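Local coordinates for protein glutathione S-transferase (Pseudomonas protegens, PDB 4IKH) that binds glutathione and probably acts as a glutathione transferase, conjugating it to electrophilic substrates, at residues Q13-Q18 with H50-E55; I23-L28 with P74-P79. All coordinates share one frame; numbering follows the deposited sequence.

Contact 1. Residues Q13-Q18 with H50-E55. With GSH (glutathione), chain B.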
ATOM      1  N   GLN A  13       5.728   4.227 -28.372  1.00 67.56           N
ATOM      2  CA  GLN A  13       6.482   5.120 -29.238  1.00 70.69           C
ATOM      3  C   GLN A  13       7.912   5.252 -28.722  1.00 69.04           C
ATOM      4  O   GLN A  13       8.832   5.563 -29.483  1.00 72.88           O
ATOM      5  CB  GLN A  13       5.806   6.492 -29.321  1.00 77.45           C
ATOM      6  CG  GLN A  13       6.474   7.460 -30.296  1.00 86.96           C
ATOM      7  CD  GLN A  13       5.716   8.768 -30.439  1.00 96.19           C
ATOM      8  OE1 GLN A  13       4.505   8.823 -30.223  1.00 99.51           O
ATOM      9  NE2 GLN A  13       6.429   9.831 -30.803  1.00 98.81           N
ATOM     10  N   LYS A  14       8.096   5.012 -27.426  1.00 65.61           N
ATOM     11  CA  LYS A  14       9.424   5.033 -26.828  1.00 64.53           C
ATOM     12  C   LYS A  14       9.921   3.608 -26.575  1.00 67.75           C
ATOM     13  O   LYS A  14      11.121   3.335 -26.675  1.00 71.49           O
ATOM     14  CB  LYS A  14       9.420   5.832 -25.522  1.00 62.40           C
ATOM     15  CG  LYS A  14      10.813   6.124 -24.988  1.00 62.86           C
ATOM     16  CD  LYS A  14      10.773   6.985 -23.739  1.00 65.12           C
ATOM     17  CE  LYS A  14      12.018   7.862 -23.634  1.00 69.46           C
ATOM     18  NZ  LYS A  14      13.302   7.103 -23.721  1.00 71.99           N
ATOM     19  N   TRP A  15       9.000   2.705 -26.250  1.00 63.72           N
ATOM     20  CA  TRP A  15       9.348   1.307 -26.014  1.00 63.50           C
ATOM     21  C   TRP A  15       8.529   0.370 -26.901  1.00 61.25           C
ATOM     22  O   TRP A  15       7.553  -0.232 -26.445  1.00 65.03           O
ATOM     23  CB  TRP A  15       9.165   0.956 -24.534  1.00 63.82           C
ATOM     24  CG  TRP A  15      10.086   1.730 -23.621  1.00 64.92           C
ATOM     25  CD1 TRP A  15      11.418   1.505 -23.416  1.00 63.76           C
ATOM     26  CD2 TRP A  15       9.740   2.855 -22.797  1.00 63.61           C
ATOM     27  NE1 TRP A  15      11.920   2.417 -22.516  1.00 64.67           N
ATOM     28  CE2 TRP A  15      10.910   3.259 -22.123  1.00 64.30           C
ATOM     29  CE3 TRP A  15       8.554   3.562 -22.565  1.00 64.69           C
ATOM     30  CZ2 TRP A  15      10.929   4.335 -21.232  1.00 62.93           C
ATOM     31  CZ3 TRP A  15       8.576   4.631 -21.681  1.00 63.72           C
ATOM     32  CH2 TRP A  15       9.755   5.005 -21.027  1.00 60.43           C
ATOM     33  N   PRO A  16       8.933   0.241 -28.178  1.00 58.60           N
ATOM     34  CA  PRO A  16       8.216  -0.594 -29.148  1.00 61.22           C
ATOM     35  C   PRO A  16       8.384  -2.070 -28.814  1.00 69.92           C
ATOM     36  O   PRO A  16       9.477  -2.487 -28.418  1.00 70.33           O
ATOM     37  CB  PRO A  16       8.911  -0.273 -30.480  1.00 58.44           C
ATOM     38  CG  PRO A  16       9.713   0.974 -30.230  1.00 58.72           C
ATOM     39  CD  PRO A  16      10.095   0.908 -28.786  1.00 60.77           C
ATOM     40  N   ALA A  17       7.316  -2.848 -28.970  1.00 73.79           N
ATOM     41  CA  ALA A  17       7.341  -4.255 -28.586  1.00 75.67           C
ATOM     42  C   ALA A  17       7.918  -5.168 -29.667  1.00 81.04           C
ATOM     43  O   ALA A  17       7.325  -5.338 -30.736  1.00 84.24           O
ATOM     44  CB  ALA A  17       5.948  -4.717 -28.183  1.00 71.66           C
ATOM     45  N   GLN A  18       9.081  -5.750 -29.375  1.00 82.76           N
ATOM     46  CA  GLN A  18       9.660  -6.792 -30.216  1.00 81.37           C
ATOM     47  C   GLN A  18       8.732  -7.996 -30.151  1.00 79.73           C
ATOM     48  O   GLN A  18       8.574  -8.731 -31.127  1.00 81.59           O
ATOM     49  CB  GLN A  18      11.046  -7.195 -29.703  1.00 81.20           C
ATOM     50  CG  GLN A  18      11.950  -6.030 -29.290  1.00 84.14           C
ATOM     51  CD  GLN A  18      12.639  -5.353 -30.464  1.00 90.76           C
ATOM     52  OE1 GLN A  18      13.463  -5.960 -31.155  1.00 98.69           O
ATOM     53  NE2 GLN A  18      12.312  -4.083 -30.688  1.00 88.15           N
ATOM     54  N   HIS A  50      11.520  -3.553 -20.633  1.00 62.05           N
ATOM     55  CA  HIS A  50      12.094  -2.308 -21.110  1.00 58.66           C
ATOM     56  C   HIS A  50      12.642  -1.506 -19.944  1.00 57.36           C
ATOM     57  O   HIS A  50      11.931  -1.233 -18.975  1.00 58.88           O
ATOM     58  CB  HIS A  50      11.041  -1.496 -21.857  1.00 58.52           C
ATOM     59  CG  HIS A  50      10.425  -2.230 -23.005  1.00 58.82           C
ATOM     60  ND1 HIS A  50      11.014  -2.293 -24.251  1.00 57.63           N
ATOM     61  CD2 HIS A  50       9.274  -2.938 -23.096  1.00 58.09           C
ATOM     62  CE1 HIS A  50      10.252  -3.007 -25.058  1.00 61.37           C
ATOM     63  NE2 HIS A  50       9.190  -3.411 -24.383  1.00 59.02           N
ATOM     64  N   ARG A  51      13.912  -1.137 -20.041  1.00 57.98           N
ATOM     65  CA  ARG A  51      14.559  -0.348 -19.008  1.00 60.84           C
ATOM     66  C   ARG A  51      14.147   1.120 -19.100  1.00 62.83           C
ATOM     67  O   ARG A  51      14.371   1.779 -20.118  1.00 64.24           O
ATOM     68  CB  ARG A  51      16.078  -0.494 -19.119  1.00 64.10           C
ATOM     69  CG  ARG A  51      16.878   0.238 -18.058  1.00 67.49           C
ATOM     70  CD  ARG A  51      18.355  -0.104 -18.190  1.00 73.85           C
ATOM     71  NE  ARG A  51      18.880  -0.780 -17.007  1.00 75.30           N
ATOM     72  CZ  ARG A  51      19.580  -0.172 -16.054  1.00 75.50           C
ATOM     73  NH1 ARG A  51      20.023  -0.861 -15.009  1.00 74.12           N
ATOM     74  NH2 ARG A  51      19.841   1.126 -16.149  1.00 77.75           N
ATOM     75  N   VAL A  52      13.522   1.614 -18.035  1.00 59.61           N
ATOM     76  CA  VAL A  52      13.185   3.024 -17.907  1.00 48.58           C
ATOM     77  C   VAL A  52      14.306   3.726 -17.143  1.00 54.87           C
ATOM     78  O   VAL A  52      14.415   3.575 -15.926  1.00 62.34           O
ATOM     79  CB  VAL A  52      11.870   3.193 -17.128  1.00 45.47           C
ATOM     80  CG1 VAL A  52      11.498   4.675 -16.995  1.00 38.59           C
ATOM     81  CG2 VAL A  52      10.749   2.426 -17.810  1.00 46.10           C
ATOM     82  N   SER A  53      15.142   4.485 -17.846  1.00 57.37           N
ATOM     83  CA  SER A  53      16.309   5.099 -17.210  1.00 61.22           C
ATOM     84  C   SER A  53      15.969   6.405 -16.508  1.00 61.45           C
ATOM     85  O   SER A  53      15.403   7.313 -17.113  1.00 64.52           O
ATOM     86  CB  SER A  53      17.430   5.338 -18.224  1.00 67.19           C
ATOM     87  OG  SER A  53      18.598   5.820 -17.579  1.00 70.30           O
ATOM     88  N   PHE A  54      16.328   6.494 -15.232  1.00 61.17           N
ATOM     89  CA  PHE A  54      16.072   7.694 -14.446  1.00 61.77           C
ATOM     90  C   PHE A  54      17.077   8.780 -14.794  1.00 65.14           C
ATOM     91  O   PHE A  54      16.805   9.968 -14.624  1.00 63.01           O
ATOM     92  CB  PHE A  54      16.160   7.386 -12.951  1.00 55.85           C
ATOM     93  CG  PHE A  54      15.071   6.482 -12.448  1.00 51.63           C
ATOM     94  CD1 PHE A  54      13.956   6.207 -13.228  1.00 51.54           C
ATOM     95  CD2 PHE A  54      15.161   5.914 -11.183  1.00 49.57           C
ATOM     96  CE1 PHE A  54      12.954   5.372 -12.761  1.00 53.87           C
ATOM     97  CE2 PHE A  54      14.162   5.083 -10.707  1.00 46.72           C
ATOM     98  CZ  PHE A  54      13.059   4.807 -11.497  1.00 51.10           C
ATOM     99  N   GLU A  55      18.244   8.355 -15.273  1.00 73.92           N
ATOM    100  CA  GLU A  55      19.326   9.269 -15.621  1.00 80.30           C
ATOM    101  C   GLU A  55      18.914  10.194 -16.761  1.00 78.21           C
ATOM    102  O   GLU A  55      19.317  11.356 -16.810  1.00 79.21           O
ATOM    103  CB  GLU A  55      20.577   8.477 -16.005  1.00 87.86           C
ATOM    104  CG  GLU A  55      20.972   7.418 -14.987  1.00 94.29           C
ATOM    105  CD  GLU A  55      22.118   6.542 -15.460  1.00104.10           C
ATOM    106  OE1 GLU A  55      22.024   5.307 -15.299  1.00107.09           O
ATOM    107  OE2 GLU A  55      23.116   7.085 -15.982  1.00107.22           O
TER
HETATM  108  N1  GSH B 301       3.974   2.410  -4.593  1.00 21.39           N
HETATM  109  CA1 GSH B 301       4.726   2.323  -5.796  1.00 27.61           C
HETATM  110  C1  GSH B 301       4.828   0.895  -6.251  1.00 32.21           C
HETATM  111  O11 GSH B 301       4.849  -0.034  -5.395  1.00 27.98           O
HETATM  112  O12 GSH B 301       4.896   0.602  -7.491  1.00 31.34           O
HETATM  113  CB1 GSH B 301       6.103   2.847  -5.564  1.00 33.17           C
HETATM  114  CG1 GSH B 301       6.859   2.806  -6.893  1.00 30.60           C
HETATM  115  CD1 GSH B 301       8.182   3.524  -6.781  1.00 27.52           C
HETATM  116  OE1 GSH B 301       8.484   4.110  -5.762  1.00 31.60           O
HETATM  117  N2  GSH B 301       9.111   3.502  -7.905  1.00 30.29           N
HETATM  118  CA2 GSH B 301      10.364   4.180  -7.806  1.00 33.01           C
HETATM  119  C2  GSH B 301      10.371   5.188  -8.941  1.00 34.73           C
HETATM  120  O2  GSH B 301       9.861   4.873 -10.021  1.00 35.21           O
HETATM  121  CB2 GSH B 301      11.504   3.226  -7.990  1.00 35.54           C
HETATM  122  SG2 GSH B 301      11.500   1.926  -6.770  1.00 41.39           S
HETATM  123  N3  GSH B 301      10.957   6.507  -8.791  1.00 36.35           N
HETATM  124  CA3 GSH B 301      10.946   7.421  -9.916  1.00 46.48           C
HETATM  125  C3  GSH B 301      10.612   8.794  -9.442  1.00 47.87           C
HETATM  126  O31 GSH B 301      10.026   8.958  -8.339  1.00 48.91           O
HETATM  127  O32 GSH B 301      10.919   9.784 -10.156  1.00 46.11           O
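Trp15 lies along His50 with its indole turned obliquely to the imidazole, the two planes at 52°. The closest touch is between Trp15 CD1 and His50 CB, 3.4 Å apart. In return, Trp15 CB sits over one face of the imidazole, 3.9 Å from the centroid of the His50 ring, a CH-pi contact offset toward the ring's rim. The two side chains thus slide past each other in opposite directions, each methylene against the other's ring. Both have CG beside the backbone N and anti to the carbonyl carbon (chi1 -64° in Trp15, -57° in His50), which turns each ring back past the other's CB.

The indole N-H reaches for the strand's end: Trp15 NE1 to Arg51 O is a weak hydrogen bond of 3.5 Å, bent at the hydrogen. Farther along, the six-membered ring meets a branch of Val52, with Trp15 CZ2 3.9 Å from Val52 CG2, and the side chains cross at about a right angle. Over one indole face lies Lys14 CG, whose chain runs on to a salt bridge between Lys14 NZ and Asp58. Beside the imidazole, Pro16 O comes to 3.5 Å from His50 CE1, while His50 NE2 is hydrogen-bonded to Gln24 OE1, which probably limits the ring's rotation.

Three residues beyond Arg51, Phe54 lies at the glutathione pocket: its ring face covers glutathione CA3, and Phe54 CZ is 3.5 Å from glutathione O2. The loop 13-18 precedes strand 23-27 and packs against the end of strand 47-51, an outermost strand of the sheet; Phe64 of helix 62-65 touches both Trp15 and Val52, and Tyr26 of strand 23-27 touches Val52.

Contact 2. Residues I23-L28 with P74-P79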
ATOM      1  N   ILE A  23       3.319  -9.653 -22.339  1.00 63.35           N
ATOM      2  CA  ILE A  23       3.261  -8.595 -21.344  1.00 60.91           C
ATOM      3  C   ILE A  23       4.476  -7.672 -21.457  1.00 63.24           C
ATOM      4  O   ILE A  23       5.623  -8.139 -21.449  1.00 67.29           O
ATOM      5  CB  ILE A  23       3.206  -9.215 -19.933  1.00 56.48           C
ATOM      6  CG1 ILE A  23       1.889  -9.974 -19.748  1.00 56.32           C
ATOM      7  CG2 ILE A  23       3.390  -8.151 -18.857  1.00 53.67           C
ATOM      8  CD1 ILE A  23       1.826 -10.797 -18.471  1.00 57.62           C
ATOM      9  N   GLN A  24       4.225  -6.370 -21.576  1.00 51.04           N
ATOM     10  CA  GLN A  24       5.298  -5.378 -21.623  1.00 56.46           C
ATOM     11  C   GLN A  24       5.634  -4.879 -20.223  1.00 62.59           C
ATOM     12  O   GLN A  24       4.743  -4.500 -19.456  1.00 59.49           O
ATOM     13  CB  GLN A  24       4.898  -4.191 -22.503  1.00 56.53           C
ATOM     14  CG  GLN A  24       4.559  -4.571 -23.925  1.00 56.97           C
ATOM     15  CD  GLN A  24       5.779  -5.017 -24.705  1.00 65.68           C
ATOM     16  OE1 GLN A  24       6.718  -4.241 -24.907  1.00 64.97           O
ATOM     17  NE2 GLN A  24       5.776  -6.277 -25.148  1.00 68.94           N
ATOM     18  N   LEU A  25       6.922  -4.871 -19.893  1.00 63.83           N
ATOM     19  CA  LEU A  25       7.358  -4.445 -18.569  1.00 57.57           C
ATOM     20  C   LEU A  25       8.217  -3.197 -18.656  1.00 56.61           C
ATOM     21  O   LEU A  25       9.292  -3.206 -19.262  1.00 57.42           O
ATOM     22  CB  LEU A  25       8.126  -5.564 -17.856  1.00 61.29           C
ATOM     23  CG  LEU A  25       8.761  -5.228 -16.503  1.00 60.59           C
ATOM     24  CD1 LEU A  25       7.711  -4.763 -15.506  1.00 58.97           C
ATOM     25  CD2 LEU A  25       9.522  -6.420 -15.950  1.00 55.97           C
ATOM     26  N   TYR A  26       7.727  -2.121 -18.052  1.00 60.64           N
ATOM     27  CA  TYR A  26       8.477  -0.879 -17.968  1.00 57.43           C
ATOM     28  C   TYR A  26       8.980  -0.745 -16.539  1.00 53.72           C
ATOM     29  O   TYR A  26       8.205  -0.494 -15.606  1.00 49.57           O
ATOM     30  CB  TYR A  26       7.594   0.293 -18.383  1.00 48.75           C
ATOM     31  CG  TYR A  26       6.810  -0.007 -19.642  1.00 51.34           C
ATOM     32  CD1 TYR A  26       7.421   0.044 -20.889  1.00 51.18           C
ATOM     33  CD2 TYR A  26       5.467  -0.366 -19.584  1.00 48.87           C
ATOM     34  CE1 TYR A  26       6.718  -0.245 -22.042  1.00 51.31           C
ATOM     35  CE2 TYR A  26       4.753  -0.655 -20.736  1.00 46.46           C
ATOM     36  CZ  TYR A  26       5.382  -0.589 -21.959  1.00 52.32           C
ATOM     37  OH  TYR A  26       4.683  -0.873 -23.109  1.00 56.35           O
ATOM     38  N   SER A  27      10.280  -0.948 -16.362  1.00 54.04           N
ATOM     39  CA  SER A  27      10.824  -1.082 -15.019  1.00 50.87           C
ATOM     40  C   SER A  27      12.321  -0.805 -14.961  1.00 57.33           C
ATOM     41  O   SER A  27      12.914  -0.287 -15.911  1.00 60.92           O
ATOM     42  CB  SER A  27      10.531  -2.490 -14.487  1.00 47.35           C
ATOM     43  OG  SER A  27      10.708  -2.570 -13.084  1.00 44.77           O
ATOM     44  N   LEU A  28      12.922  -1.179 -13.835  1.00 62.12           N
ATOM     45  CA  LEU A  28      14.306  -0.863 -13.525  1.00 58.23           C
ATOM     46  C   LEU A  28      14.646  -1.671 -12.278  1.00 56.07           C
ATOM     47  O   LEU A  28      13.809  -1.809 -11.386  1.00 50.61           O
ATOM     48  CB  LEU A  28      14.434   0.634 -13.246  1.00 61.53           C
ATOM     49  CG  LEU A  28      15.816   1.284 -13.216  1.00 60.50           C
ATOM     50  CD1 LEU A  28      16.515   1.111 -14.548  1.00 58.03           C
ATOM     51  CD2 LEU A  28      15.675   2.755 -12.875  1.00 56.31           C
ATOM     52  N   PRO A  74       7.341   0.141 -11.061  1.00 37.83           N
ATOM     53  CA  PRO A  74       7.043  -0.557 -12.312  1.00 33.58           C
ATOM     54  C   PRO A  74       5.671  -0.222 -12.862  1.00 36.36           C
ATOM     55  O   PRO A  74       4.780   0.234 -12.138  1.00 31.89           O
ATOM     56  CB  PRO A  74       7.045  -2.027 -11.889  1.00 36.65           C
ATOM     57  CG  PRO A  74       6.556  -1.998 -10.482  1.00 35.39           C
ATOM     58  CD  PRO A  74       7.145  -0.737  -9.890  1.00 41.12           C
ATOM     59  N   ALA A  75       5.520  -0.470 -14.157  1.00 38.76           N
ATOM     60  CA  ALA A  75       4.231  -0.434 -14.816  1.00 35.52           C
ATOM     61  C   ALA A  75       4.227  -1.541 -15.853  1.00 41.18           C
ATOM     62  O   ALA A  75       5.278  -1.869 -16.422  1.00 47.99           O
ATOM     63  CB  ALA A  75       4.000   0.933 -15.482  1.00 32.92           C
ATOM     64  N   ILE A  76       3.066  -2.138 -16.104  1.00 36.20           N
ATOM     65  CA  ILE A  76       2.971  -3.102 -17.192  1.00 38.24           C
ATOM     66  C   ILE A  76       1.911  -2.712 -18.207  1.00 47.28           C
ATOM     67  O   ILE A  76       1.037  -1.868 -17.949  1.00 47.64           O
ATOM     68  CB  ILE A  76       2.672  -4.547 -16.712  1.00 48.25           C
ATOM     69  CG1 ILE A  76       1.244  -4.657 -16.158  1.00 43.22           C
ATOM     70  CG2 ILE A  76       3.720  -5.019 -15.707  1.00 49.99           C
ATOM     71  CD1 ILE A  76       0.853  -6.086 -15.778  1.00 45.10           C
ATOM     72  N   LEU A  77       2.005  -3.335 -19.371  1.00 48.94           N
ATOM     73  CA  LEU A  77       0.993  -3.221 -20.400  1.00 52.05           C
ATOM     74  C   LEU A  77       0.800  -4.620 -20.951  1.00 53.55           C
ATOM     75  O   LEU A  77       1.676  -5.156 -21.636  1.00 57.80           O
ATOM     76  CB  LEU A  77       1.444  -2.252 -21.493  1.00 56.63           C
ATOM     77  CG  LEU A  77       0.615  -2.208 -22.776  1.00 62.69           C
ATOM     78  CD1 LEU A  77      -0.865  -2.134 -22.464  1.00 64.99           C
ATOM     79  CD2 LEU A  77       1.031  -1.015 -23.619  1.00 63.63           C
ATOM     80  N   ASP A  78      -0.335  -5.220 -20.614  1.00 49.02           N
ATOM     81  CA  ASP A  78      -0.651  -6.570 -21.049  1.00 55.78           C
ATOM     82  C   ASP A  78      -1.548  -6.497 -22.282  1.00 64.38           C
ATOM     83  O   ASP A  78      -2.705  -6.084 -22.183  1.00 67.43           O
ATOM     84  CB  ASP A  78      -1.342  -7.332 -19.915  1.00 56.80           C
ATOM     85  CG  ASP A  78      -1.691  -8.759 -20.290  1.00 62.33           C
ATOM     86  OD1 ASP A  78      -1.171  -9.258 -21.310  1.00 68.35           O
ATOM     87  OD2 ASP A  78      -2.482  -9.390 -19.557  1.00 63.88           O
ATOM     88  N   PRO A  79      -1.010  -6.893 -23.450  1.00 63.93           N
ATOM     89  CA  PRO A  79      -1.748  -6.818 -24.716  1.00 63.77           C
ATOM     90  C   PRO A  79      -3.011  -7.657 -24.626  1.00 62.59           C
ATOM     91  O   PRO A  79      -4.046  -7.304 -25.188  1.00 62.27           O
ATOM     92  CB  PRO A  79      -0.784  -7.453 -25.725  1.00 67.04           C
ATOM     93  CG  PRO A  79       0.559  -7.364 -25.097  1.00 67.15           C
ATOM     94  CD  PRO A  79       0.325  -7.492 -23.625  1.00 66.38           C
TER
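The two central strands of the thioredoxin-like sheet meet here, where the parallel pair 47-51/23-27 joins the antiparallel strands 75-78 and 87-90: Gln24 and Tyr26 pair with Leu77 and Ala75. Each couple exchanges two backbone bonds: Gln24 N to Leu77 O is 2.8 Å and nearly straight, and Tyr26 N to Ala75 O is 3.0 Å. Between them Leu25 and Ile76 make a non-hydrogen-bonded pair, and Ile76 CA makes a CA-H...O contact of 3.2 Å to Gln24 O.

On the face bearing Tyr26 and Leu77, the phenol lies with its edge to the leucine: Leu77 CB is nearly in the ring plane, 3.8 Å from Tyr26 CE2. Tyr26 OH touches Leu77 CD2 and is buried with no polar partner in the model. Cutting the ring back to a methyl, as in an alanine here, is likely to leave Leu77 without the edge it packs on and Val11 without one of its neighbours.

Strand 75-78 is entered through Pro74, whose preceding peptide bond is cis, the cis-proline that marks the glutathione site of thioredoxin-fold transferases. Its ring touches bound glutathione, and Ser27 OG lies 3.9 Å from Pro74 CB. The other face of the sheet carries Leu25 and Ile76, with Leu25 CD1 4.0 Å from Ile76 CG2; helix 31-43 covers Leu25 and helix 92-103 covers Ile76. At the far end Asp78 CG is anti to its own N (chi1 -179°), which brings Asp78 OD1, held by His80 N, to a packing distance of 3.5 Å from Ile23 CG1, while Asp78 OD2 turns to Tyr98 and Lys102.

How the contacts relate
The two contacts lie in the same N-terminal domain, their centres 10 Å apart, and share one mixed sheet. Strand 47-51 of contact 1 runs parallel to strand 23-27 of contact 2, which is flanked on its other side by 75-78. Along the chain the segments alternate: 13-18, 23-28, 50-55, 74-79. The two join directly, His50 N probably bonding to Leu25 O at 2.6 Å, and Val52 O packing on Leu28 CD2. Contact 1 covers one face of the sheet at its outer strand, while contact 2 pairs its two central strands. Both lead to bound glutathione, through Phe54 from one and Pro74 from the other.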